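Local structure of D-alanyl-D-alanine carboxypeptidase (Vibrio cholerae, 5TR7) at residues M14-G19 against L156-I161; N196-K201 against V213-E218; M221-V226 against K242-G247. The protein probably removes the terminal D-alanine from the peptide stems of cell-wall precursors, as a penicillin-binding serine carboxypeptidase of the peptidase S11 family. One frame throughout, in Å; residues are numbered along the deposited sequence.

Interaction 1 of 3, residues M14-G19 against L156-I161; sequences MDYHSG and LGQALI
The turn that ends strand 10-15 of the central antiparallel sheet is held against helix 150-163 chiefly by Gln158 and Tyr16. Gln158 sends its amide across the gap, and NE2 donates to the backbone O of Tyr16 at 2.9 Å. The bond lies almost in the plane of the Gln158 amide, whereas the donor stands 29° off the carbonyl plane of Tyr16. Gln158 reaches this far from the helix because its chain is extended, CG lying opposite the backbone N (chi1 176°). At the amide's other end, OE1 comes 4.1 Å from SD of Met14, a loose van der Waals approach.

The Tyr16 ring lies beside the stem of the same glutamine, its plane 77° from the amide: CD1 is 3.7 Å from Gln158 CG, and Gln158 O sits at the ring edge near its plane. Farther out, CE1 packs on CG2 of Ile161 at 3.5 Å, an oblique approach. The ring thus touches two residues a turn apart on the helix, Gln158 and Ile161, and Arg222 of strand 221-230 touches both Tyr16 and Ile161.

The carbonyl that Gln158 grips belongs to a turn with its own bracing. Asp15 OD2 takes both Ser18 N (3.0 Å) and Ser18 OG (2.6 Å), while the backbone N of Gly19 returns to Asp15 O. Gly19, with its positive phi, closes this turn close to Gln158 NE2. An Asx motif thus shapes the exit from the strand in a hairpin joining 10-15 to 21-25, on the helix-covered sheet of the penicillin-binding, beta-lactamase-like fold.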
# COMPACT_ATOMS: atom_id res chain seq x y z
N MET A 14 9.09 8.32 9.88
CA MET A 14 8.25 9.39 10.37
C MET A 14 7.52 9.05 11.62
O MET A 14 7.01 7.94 11.77
CB MET A 14 7.24 9.73 9.27
CG MET A 14 6.15 10.72 9.64
SD MET A 14 4.96 10.95 8.32
CE MET A 14 5.89 12.05 7.26
N ASP A 15 7.49 10.00 12.53
CA ASP A 15 6.69 9.87 13.75
C ASP A 15 5.21 10.05 13.31
O ASP A 15 4.86 11.07 12.75
CB ASP A 15 7.08 10.96 14.76
CG ASP A 15 6.04 11.16 15.85
OD1 ASP A 15 5.40 10.20 16.31
OD2 ASP A 15 5.83 12.32 16.20
N TYR A 16 4.37 9.06 13.57
CA TYR A 16 2.99 9.10 13.18
C TYR A 16 2.26 10.24 13.83
O TYR A 16 1.41 10.83 13.20
CB TYR A 16 2.22 7.80 13.53
CG TYR A 16 0.71 7.93 13.37
CD1 TYR A 16 0.09 7.65 12.15
CD2 TYR A 16 -0.09 8.33 14.43
CE1 TYR A 16 -1.26 7.81 12.00
CE2 TYR A 16 -1.47 8.45 14.28
CZ TYR A 16 -2.04 8.20 13.06
OH TYR A 16 -3.41 8.36 12.84
N HIS A 17 2.54 10.53 15.10
CA HIS A 17 1.80 11.57 15.82
C HIS A 17 1.97 12.99 15.26
O HIS A 17 1.00 13.61 14.86
CB HIS A 17 2.11 11.55 17.33
CG HIS A 17 1.90 10.21 17.97
ND1 HIS A 17 0.74 9.47 17.80
CD2 HIS A 17 2.69 9.46 18.78
CE1 HIS A 17 0.85 8.32 18.44
NE2 HIS A 17 2.03 8.28 19.03
N SER A 18 3.19 13.47 15.21
CA SER A 18 3.49 14.83 14.76
C SER A 18 3.76 14.92 13.29
O SER A 18 3.70 16.00 12.75
CB SER A 18 4.76 15.34 15.43
OG SER A 18 5.88 14.58 14.98
N GLY A 19 4.09 13.82 12.66
CA GLY A 19 4.47 13.84 11.23
C GLY A 19 5.91 14.24 11.01
O GLY A 19 6.37 14.40 9.87
N LEU A 156 1.00 8.85 2.91
CA LEU A 156 -0.11 8.01 2.53
C LEU A 156 -0.37 6.91 3.55
O LEU A 156 -1.51 6.61 3.88
CB LEU A 156 0.08 7.44 1.13
CG LEU A 156 -1.00 6.55 0.56
CD1 LEU A 156 -2.29 7.28 0.47
CD2 LEU A 156 -0.64 6.03 -0.79
N GLY A 157 0.70 6.29 3.99
CA GLY A 157 0.59 5.23 5.01
C GLY A 157 -0.04 5.83 6.28
O GLY A 157 -0.92 5.23 6.89
N GLN A 158 0.47 7.00 6.69
CA GLN A 158 -0.03 7.70 7.87
C GLN A 158 -1.53 8.00 7.71
O GLN A 158 -2.32 7.81 8.65
CB GLN A 158 0.75 9.02 8.07
CG GLN A 158 0.25 9.90 9.22
CD GLN A 158 0.86 11.29 9.24
OE1 GLN A 158 0.98 11.96 8.24
NE2 GLN A 158 1.33 11.68 10.39
N ALA A 159 -1.91 8.49 6.54
CA ALA A 159 -3.33 8.82 6.26
C ALA A 159 -4.24 7.62 6.31
O ALA A 159 -5.41 7.75 6.68
CB ALA A 159 -3.46 9.49 4.90
N LEU A 160 -3.71 6.47 5.88
CA LEU A 160 -4.50 5.25 5.95
C LEU A 160 -4.87 4.92 7.39
O LEU A 160 -6.01 4.59 7.71
CB LEU A 160 -3.76 4.04 5.36
CG LEU A 160 -3.75 3.78 3.88
CD1 LEU A 160 -2.65 2.75 3.53
CD2 LEU A 160 -5.13 3.40 3.36
N ILE A 161 -3.87 4.95 8.25
CA ILE A 161 -4.10 4.67 9.68
C ILE A 161 -4.94 5.74 10.30
O ILE A 161 -5.84 5.50 11.07
CB ILE A 161 -2.75 4.70 10.36
CG1 ILE A 161 -1.87 3.58 9.80
CG2 ILE A 161 -2.91 4.67 11.87
CD1 ILE A 161 -0.40 3.70 10.22

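Interaction 2 of 3, residues N196-K201 against V213-E218; sequences NVDGIK and VSSATE
Ile200 and Lys201 both turn their backbone N-H toward O of Val213, and this end of the strand pair is the tight one. The carbonyl accepts Ile200 N at 2.7 Å and Lys201 N at 3.0 Å, both in its plane, and Lys201 O takes Val213 N in return through a nearly straight bond (173° at the hydrogen). Two residues facing one make a classic beta bulge, with a cis peptide joining Gly199 to Ile200. Ile200 CB is pressed to 3.2 Å from Val213 O, and with CG1 beside the backbone N (chi1 -47°) its CD1 reaches CG1 of Val213 at 3.9 Å, the two chains crossing at a slant. Met39 of helix 37-50 covers both residues.

The bulge lies in the hairpin of strands 196-205 and 209-218, at the edge of the sheet that borders the active site in this family. Lys201, the predicted substrate-binding lysine of the K(T/S)G-type motif, leads its chain away from Val213; NZ bonds to OG of Ser98 and the side chain also touches Ser35, both predicted active-site serines.

Past the bulge the bonding is less regular. Ser215 N meets Gly199 O from well above the carbonyl plane, 69° out of it, and Asp198 N reaches Ser215 O at 3.2 Å. The Asp198 carboxylate is held by Tyr168 OH and a salt bridge to Arg222, which also bonds Ser215 OG. On the face carrying Val197 and Ala216, Val197 CG2 lies 4.0 Å from Ala216 CB. At the solvent end Thr217 N still bonds Asn196 O at 3.0 Å, but the exposed Asn196 side chain touches Thr217 only loosely, its CB 3.5 Å from Thr217 O.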
# COMPACT_ATOMS: atom_id res chain seq x y z
N ASN A 196 5.50 -4.92 17.18
CA ASN A 196 4.09 -4.81 16.86
C ASN A 196 3.94 -4.02 15.55
O ASN A 196 3.60 -2.85 15.54
CB ASN A 196 3.30 -4.19 18.01
CG ASN A 196 3.56 -4.90 19.38
OD1 ASN A 196 2.77 -5.75 19.85
ND2 ASN A 196 4.74 -4.60 19.99
N VAL A 197 4.25 -4.68 14.45
CA VAL A 197 4.12 -4.18 13.10
C VAL A 197 2.76 -4.61 12.62
O VAL A 197 2.44 -5.80 12.61
CB VAL A 197 5.16 -4.81 12.20
CG1 VAL A 197 5.00 -4.30 10.78
CG2 VAL A 197 6.56 -4.49 12.72
N ASP A 198 1.91 -3.66 12.26
CA ASP A 198 0.57 -3.96 11.83
C ASP A 198 0.25 -3.44 10.40
O ASP A 198 -0.89 -3.35 10.01
CB ASP A 198 -0.42 -3.45 12.92
CG ASP A 198 -0.37 -1.94 13.09
OD1 ASP A 198 0.38 -1.27 12.33
OD2 ASP A 198 -1.08 -1.43 14.01
N GLY A 199 1.29 -3.12 9.63
CA GLY A 199 1.16 -2.70 8.26
C GLY A 199 2.55 -2.44 7.67
O GLY A 199 3.55 -2.58 8.35
N ILE A 200 2.63 -1.97 6.44
CA ILE A 200 1.47 -1.66 5.62
C ILE A 200 1.48 -2.42 4.30
O ILE A 200 0.72 -3.35 4.10
CB ILE A 200 1.37 -0.15 5.34
CG1 ILE A 200 1.57 0.64 6.63
CG2 ILE A 200 0.08 0.20 4.64
CD1 ILE A 200 1.21 2.13 6.50
N LYS A 201 2.35 -2.05 3.39
CA LYS A 201 2.30 -2.64 2.08
C LYS A 201 3.67 -2.82 1.49
O LYS A 201 4.53 -1.99 1.56
CB LYS A 201 1.48 -1.72 1.17
CG LYS A 201 1.17 -2.24 -0.23
CD LYS A 201 0.11 -3.30 -0.15
CE LYS A 201 -0.17 -3.94 -1.50
NZ LYS A 201 0.86 -4.90 -1.98
N VAL A 213 6.42 -0.24 2.98
CA VAL A 213 5.87 0.85 3.79
C VAL A 213 5.41 0.13 5.05
O VAL A 213 4.52 -0.70 4.96
CB VAL A 213 4.71 1.59 3.15
CG1 VAL A 213 4.21 2.69 4.06
CG2 VAL A 213 5.20 2.25 1.93
N SER A 214 6.00 0.43 6.20
CA SER A 214 5.62 -0.24 7.42
C SER A 214 5.16 0.72 8.49
O SER A 214 5.43 1.88 8.39
CB SER A 214 6.80 -1.07 7.95
OG SER A 214 7.94 -0.22 8.15
N SER A 215 4.43 0.21 9.51
CA SER A 215 4.06 0.98 10.65
C SER A 215 4.10 0.03 11.84
O SER A 215 3.76 -1.11 11.69
CB SER A 215 2.67 1.64 10.51
OG SER A 215 2.41 2.50 11.61
N ALA A 216 4.44 0.56 13.01
CA ALA A 216 4.52 -0.23 14.21
C ALA A 216 4.28 0.61 15.40
O ALA A 216 4.43 1.84 15.34
CB ALA A 216 5.94 -0.86 14.32
N THR A 217 3.94 -0.06 16.49
CA THR A 217 3.73 0.61 17.75
C THR A 217 4.58 -0.04 18.84
O THR A 217 4.97 -1.21 18.74
CB THR A 217 2.27 0.59 18.22
OG1 THR A 217 1.83 -0.74 18.38
CG2 THR A 217 1.35 1.29 17.23
N GLU A 218 4.85 0.75 19.88
CA GLU A 218 5.64 0.31 21.07
C GLU A 218 5.30 1.36 22.13
O GLU A 218 5.54 2.56 21.96
CB GLU A 218 7.15 0.21 20.79
CG GLU A 218 7.96 -0.31 21.98
CD GLU A 218 9.49 -0.18 21.84
OE1 GLU A 218 10.09 0.55 22.69
OE2 GLU A 218 10.10 -0.77 20.91

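Interaction 3 of 3, residues M221-V226 against K242-G247; sequences MRLVAV and KLLSYG
Leu223 and Leu244 both carry CG anti to the carbonyl carbon (chi1 -59° and -70°), which sends one leucine outward from strand 221-230 and brings the end of the other in from helix 233-251. Leu244 lays its CD2 methyl over the strand between two neighbours on the same face, 3.9 Å from Leu223 CB and 3.9 Å from Ala225 CB. Leu223 answers by pushing CD1 onto the helix backbone, where it comes to 3.3 Å from O of Leu244 and 3.7 Å from CA of Gly247. Gly247 has no side chain, and the methyl rests directly on its CA. One turn back, Leu243 CD2 fills in beside Ala225 CB at 4.2 Å, and Leu243 leans on Tyr11 and Leu13 of strand 10-15.

No hydrogen bond crosses between the two segments; the contact is van der Waals packing, mostly between apolar side chains, with Phe248 extending it past Leu223. The axes of segments 221-226 and 242-247 pass 8.8 Å apart and run roughly antiparallel, at 148°. It is the packing of the helix that follows the last strand onto one face of the central antiparallel sheet, as in the alpha/beta domain of penicillin-binding proteins and serine beta-lactamases.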
# COMPACT_ATOMS: atom_id res chain seq x y z
N MET A 221 4.09 4.95 21.35
CA MET A 221 4.65 5.41 20.10
C MET A 221 4.11 4.70 18.89
O MET A 221 3.74 3.54 18.97
CB MET A 221 6.16 5.23 20.12
CG MET A 221 6.87 6.03 21.21
SD MET A 221 8.65 5.68 21.30
CE MET A 221 8.79 4.14 22.26
N ARG A 222 4.07 5.43 17.78
CA ARG A 222 3.72 4.84 16.50
C ARG A 222 4.59 5.49 15.48
O ARG A 222 4.73 6.75 15.43
CB ARG A 222 2.27 4.95 16.09
CG ARG A 222 2.05 4.32 14.68
CD ARG A 222 0.62 4.39 14.15
NE ARG A 222 -0.29 3.38 14.69
CZ ARG A 222 -0.36 2.13 14.29
NH1 ARG A 222 -1.21 1.35 14.86
NH2 ARG A 222 0.46 1.62 13.34
N LEU A 223 5.22 4.63 14.68
CA LEU A 223 6.08 5.10 13.62
C LEU A 223 5.62 4.60 12.30
O LEU A 223 5.01 3.56 12.23
CB LEU A 223 7.50 4.59 13.81
CG LEU A 223 8.21 4.95 15.12
CD1 LEU A 223 9.47 4.06 15.28
CD2 LEU A 223 8.56 6.45 15.11
N VAL A 224 5.92 5.36 11.25
CA VAL A 224 5.67 4.95 9.88
C VAL A 224 7.04 4.99 9.20
O VAL A 224 7.75 5.99 9.28
CB VAL A 224 4.72 5.89 9.17
CG1 VAL A 224 4.58 5.48 7.72
CG2 VAL A 224 3.36 5.82 9.82
N ALA A 225 7.42 3.91 8.55
CA ALA A 225 8.68 3.83 7.80
C ALA A 225 8.47 3.40 6.36
O ALA A 225 7.53 2.66 6.03
CB ALA A 225 9.65 2.86 8.46
N VAL A 226 9.26 3.98 5.48
CA VAL A 226 9.21 3.62 4.08
C VAL A 226 10.64 3.29 3.66
O VAL A 226 11.58 4.06 3.93
CB VAL A 226 8.72 4.81 3.22
CG1 VAL A 226 8.70 4.45 1.77
CG2 VAL A 226 7.36 5.25 3.70
N LYS A 242 15.39 -2.20 11.39
CA LYS A 242 16.43 -1.32 11.95
C LYS A 242 15.89 0.09 12.01
O LYS A 242 16.03 0.76 13.00
CB LYS A 242 17.72 -1.22 11.13
CG LYS A 242 18.59 -2.43 11.14
CD LYS A 242 19.67 -2.35 10.05
CE LYS A 242 20.34 -3.72 10.00
NZ LYS A 242 21.06 -3.95 8.72
N LEU A 243 15.32 0.53 10.92
CA LEU A 243 14.80 1.86 10.85
C LEU A 243 13.82 2.07 11.96
O LEU A 243 13.89 3.03 12.64
CB LEU A 243 14.16 2.09 9.51
CG LEU A 243 14.05 3.51 9.02
CD1 LEU A 243 15.29 4.31 9.30
CD2 LEU A 243 13.71 3.52 7.56
N LEU A 244 12.90 1.15 12.14
CA LEU A 244 11.87 1.28 13.18
C LEU A 244 12.46 1.24 14.59
O LEU A 244 12.07 2.06 15.42
CB LEU A 244 10.78 0.20 13.04
CG LEU A 244 9.85 0.33 11.85
CD1 LEU A 244 9.12 -0.98 11.59
CD2 LEU A 244 8.84 1.45 12.01
N SER A 245 13.37 0.31 14.88
CA SER A 245 13.98 0.24 16.22
C SER A 245 14.68 1.53 16.57
O SER A 245 14.62 1.98 17.71
CB SER A 245 15.01 -0.87 16.36
OG SER A 245 14.38 -2.06 16.04
N TYR A 246 15.38 2.11 15.60
CA TYR A 246 16.04 3.37 15.82
C TYR A 246 14.99 4.43 16.24
O TYR A 246 15.19 5.18 17.16
CB TYR A 246 16.76 3.81 14.54
CG TYR A 246 17.20 5.24 14.57
CD1 TYR A 246 18.36 5.64 15.29
CD2 TYR A 246 16.50 6.20 13.90
CE1 TYR A 246 18.78 6.97 15.35
CE2 TYR A 246 16.92 7.54 13.89
CZ TYR A 246 18.02 7.93 14.64
OH TYR A 246 18.36 9.25 14.62
N GLY A 247 13.87 4.46 15.59
CA GLY A 247 12.84 5.47 15.92
C GLY A 247 12.33 5.27 17.35
O GLY A 247 12.08 6.25 18.05

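All three contacts reach one antiparallel sheet. Strand 221-230, used in interaction 3, runs between strand 10-15 of interaction 1 and strand 209-218 of interaction 2, bonding to each through its backbone. Interaction 2 is within the sheet and mostly main-chain hydrogen bonding; interactions 1 and 3 lay helices 150-163 and 233-251 on it. Those two differ in chemistry: interaction 1, partly buried, depends on a single amide-to-carbonyl bond and an aromatic ring, while interaction 3 is buried and mostly apolar. Interactions 1 and 2 also meet directly, Ile161 packing on Ser215 and Gly157 on Ile200. Of the three, interaction 2 alone contains a predicted substrate-binding residue, Lys201.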